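Local coordinates for protein HAD hydrolase, family IA, variant 3 (Entamoeba histolytica, PDB 6W04) that probably acts as a magnesium-dependent hydrolase of the haloacid dehalogenase superfamily, with a magnesium ion bound in its active site, at residues A[20-25]-A[73-78]. Sequence-based numbering, arbitrary orientation. Where two conformers were deposited one is given.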
loop_
_atom_site.group_PDB
_atom_site.type_symbol
_atom_site.label_atom_id
_atom_site.label_comp_id
_atom_site.label_asym_id
_atom_site.label_seq_id
_atom_site.Cartn_x
_atom_site.Cartn_y
_atom_site.Cartn_z
ATOM N N ALA A 20 -11.954 0.796 6.606
ATOM C CA ALA A 20 -13.167 1.592 6.788
ATOM C C ALA A 20 -13.954 1.144 8.016
ATOM O O ALA A 20 -14.403 1.983 8.806
ATOM C CB ALA A 20 -14.047 1.505 5.539
ATOM N N PHE A 21 -14.118 -0.178 8.201
ATOM C CA PHE A 21 -14.813 -0.699 9.383
ATOM C C PHE A 21 -14.130 -0.269 10.663
ATOM O O PHE A 21 -14.801 0.059 11.645
ATOM C CB PHE A 21 -14.853 -2.232 9.410
ATOM C CG PHE A 21 -15.539 -2.856 8.261
ATOM C CD1 PHE A 21 -16.419 -2.138 7.477
ATOM C CD2 PHE A 21 -15.295 -4.193 7.964
ATOM C CE1 PHE A 21 -17.057 -2.737 6.404
ATOM C CE2 PHE A 21 -15.921 -4.793 6.901
ATOM C CZ PHE A 21 -16.805 -4.067 6.120
ATOM N N CYS A 22 -12.795 -0.371 10.705
ATOM C CA CYS A 22 -12.062 -0.012 11.915
ATOM C C CYS A 22 -12.187 1.470 12.221
ATOM O O CYS A 22 -12.354 1.847 13.385
ATOM C CB CYS A 22 -10.589 -0.387 11.800
ATOM S SG CYS A 22 -10.384 -2.154 11.678
ATOM N N TRP A 23 -12.134 2.330 11.201
ATOM C CA TRP A 23 -12.318 3.749 11.511
ATOM C C TRP A 23 -13.756 4.050 11.901
ATOM O O TRP A 23 -14.000 4.970 12.692
ATOM C CB TRP A 23 -11.905 4.651 10.330
ATOM C CG TRP A 23 -10.419 4.835 10.278
ATOM C CD1 TRP A 23 -9.566 4.408 9.296
ATOM C CD2 TRP A 23 -9.612 5.482 11.265
ATOM N NE1 TRP A 23 -8.266 4.768 9.611
ATOM C CE2 TRP A 23 -8.273 5.419 10.822
ATOM C CE3 TRP A 23 -9.890 6.082 12.507
ATOM C CZ2 TRP A 23 -7.214 5.943 11.566
ATOM C CZ3 TRP A 23 -8.841 6.602 13.244
ATOM C CH2 TRP A 23 -7.516 6.525 12.779
ATOM N N LYS A 24 -14.723 3.337 11.325
ATOM C CA LYS A 24 -16.104 3.575 11.713
ATOM C C LYS A 24 -16.335 3.138 13.146
ATOM O O LYS A 24 -17.006 3.833 13.929
ATOM C CB LYS A 24 -17.064 2.856 10.746
ATOM C CG LYS A 24 -17.138 3.598 9.421
ATOM C CD LYS A 24 -17.968 2.827 8.391
ATOM C CE LYS A 24 -17.950 3.548 7.060
ATOM N NZ LYS A 24 -18.759 2.844 6.045
ATOM N N GLU A 25 -15.775 1.993 13.511
ATOM C CA GLU A 25 -15.874 1.531 14.891
ATOM C C GLU A 25 -15.192 2.505 15.844
ATOM O O GLU A 25 -15.726 2.797 16.920
ATOM C CB GLU A 25 -15.289 0.108 15.004
ATOM C CG GLU A 25 -15.243 -0.453 16.434
ATOM C CD GLU A 25 -16.623 -0.779 17.038
ATOM O OE1 GLU A 25 -16.749 -0.699 18.284
ATOM O OE2 GLU A 25 -17.577 -1.123 16.291
ATOM N N GLU A 73 -5.082 0.806 14.896
ATOM C CA GLU A 73 -4.293 -0.232 14.241
ATOM C C GLU A 73 -4.353 -1.551 14.992
ATOM O O GLU A 73 -4.325 -2.612 14.359
ATOM C CB GLU A 73 -2.835 0.219 14.043
ATOM C CG GLU A 73 -2.696 1.427 13.109
ATOM C CD GLU A 73 -3.170 1.230 11.639
ATOM O OE1 GLU A 73 -3.826 0.229 11.270
ATOM O OE2 GLU A 73 -2.881 2.129 10.826
ATOM N N ASN A 74 -4.450 -1.512 16.323
ATOM C CA ASN A 74 -4.677 -2.740 17.068
ATOM C C ASN A 74 -5.992 -3.405 16.655
ATOM O O ASN A 74 -6.054 -4.634 16.499
ATOM C CB ASN A 74 -4.657 -2.443 18.566
ATOM C CG ASN A 74 -5.064 -3.629 19.387
ATOM O OD1 ASN A 74 -6.003 -3.556 20.175
ATOM N ND2 ASN A 74 -4.373 -4.745 19.193
ATOM N N LEU A 75 -7.055 -2.617 16.485
ATOM C CA LEU A 75 -8.320 -3.189 16.012
ATOM C C LEU A 75 -8.149 -3.783 14.612
ATOM O O LEU A 75 -8.561 -4.917 14.346
ATOM C CB LEU A 75 -9.427 -2.133 16.039
ATOM C CG LEU A 75 -10.829 -2.468 15.475
ATOM C CD1 LEU A 75 -11.414 -3.756 16.064
ATOM C CD2 LEU A 75 -11.829 -1.295 15.719
ATOM N N TYR A 76 -7.500 -3.043 13.714
ATOM C CA TYR A 76 -7.278 -3.526 12.355
ATOM C C TYR A 76 -6.494 -4.838 12.330
ATOM O O TYR A 76 -6.884 -5.793 11.639
ATOM C CB TYR A 76 -6.561 -2.445 11.544
ATOM C CG TYR A 76 -5.935 -2.951 10.273
ATOM C CD1 TYR A 76 -6.715 -3.168 9.136
ATOM C CD2 TYR A 76 -4.567 -3.220 10.201
ATOM C CE1 TYR A 76 -6.141 -3.660 7.953
ATOM C CE2 TYR A 76 -3.976 -3.686 9.008
ATOM C CZ TYR A 76 -4.801 -3.902 7.889
ATOM O OH TYR A 76 -4.263 -4.367 6.706
ATOM N N ARG A 77 -5.378 -4.905 13.069
ATOM C CA ARG A 77 -4.547 -6.111 13.076
ATOM C C ARG A 77 -5.323 -7.317 13.554
ATOM O O ARG A 77 -5.156 -8.419 13.025
ATOM C CB ARG A 77 -3.338 -5.944 13.995
ATOM C CG ARG A 77 -2.298 -5.064 13.476
ATOM C CD ARG A 77 -1.295 -4.800 14.568
ATOM N NE ARG A 77 -0.842 -3.431 14.455
ATOM C CZ ARG A 77 -0.550 -2.657 15.487
ATOM N NH1 ARG A 77 -0.154 -1.420 15.265
ATOM N NH2 ARG A 77 -0.650 -3.126 16.728
ATOM N N THR A 78 -6.133 -7.131 14.593
ATOM C CA THR A 78 -6.913 -8.223 15.153
ATOM C C THR A 78 -7.935 -8.725 14.142
ATOM O O THR A 78 -8.078 -9.937 13.930
ATOM C CB THR A 78 -7.581 -7.732 16.434
ATOM O OG1 THR A 78 -6.560 -7.379 17.368
ATOM C CG2 THR A 78 -8.450 -8.810 17.033
#
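Cys22 sets its sulfur against the backbone of helix 62-82 at Tyr76, with SG 3.5 Å from Tyr76 CA. The thiol lies anti to its own carbonyl carbon (chi1 -65°), which carries SG out across the gap between the helices. There it touches two side chains: Leu75 CG is 3.8 Å from SG, and Tyr76 CB is just as near. The nearest CA atoms of the two segments, those of Cys22 and Tyr76, are 6.0 Å apart.

Leu75 is worth following outward. Its CB points at helix 16-31, and CG, anti to the backbone N (chi1 175°), meets the cysteine sulfur. Of the two methyls, CD2 goes on to the next turn of that helix and packs 3.6 Å from Glu25 CG, with Glu25 CB a little farther off. The two side chains cross at about a right angle, the methyl lying on the CB and CG of the glutamate. Glu25 OE1 makes a salt bridge with Arg29 on its own helix.

Tyr76 gives the contact its CB, while its ring leads away from helix segment 20-25. The ring stacks with His19 and packs on Asn9, a magnesium ligand, and its hydroxyl is hydrogen-bonded to Asp15. No hydrogen bond joins the two segments, which meet through apolar side-chain packing.

The short helix segments run roughly antiparallel, at 137°, with their axes 9.3 Å apart. They belong to the helical cap inserted after the first strand of the parallel Rossmann-like core, the C1 cap arrangement of haloacid dehalogenase-like hydrolases, and the Tyr76 side chain lies beside the ligand Asn9, about 10 Å from the magnesium ion, near the junction of cap and core.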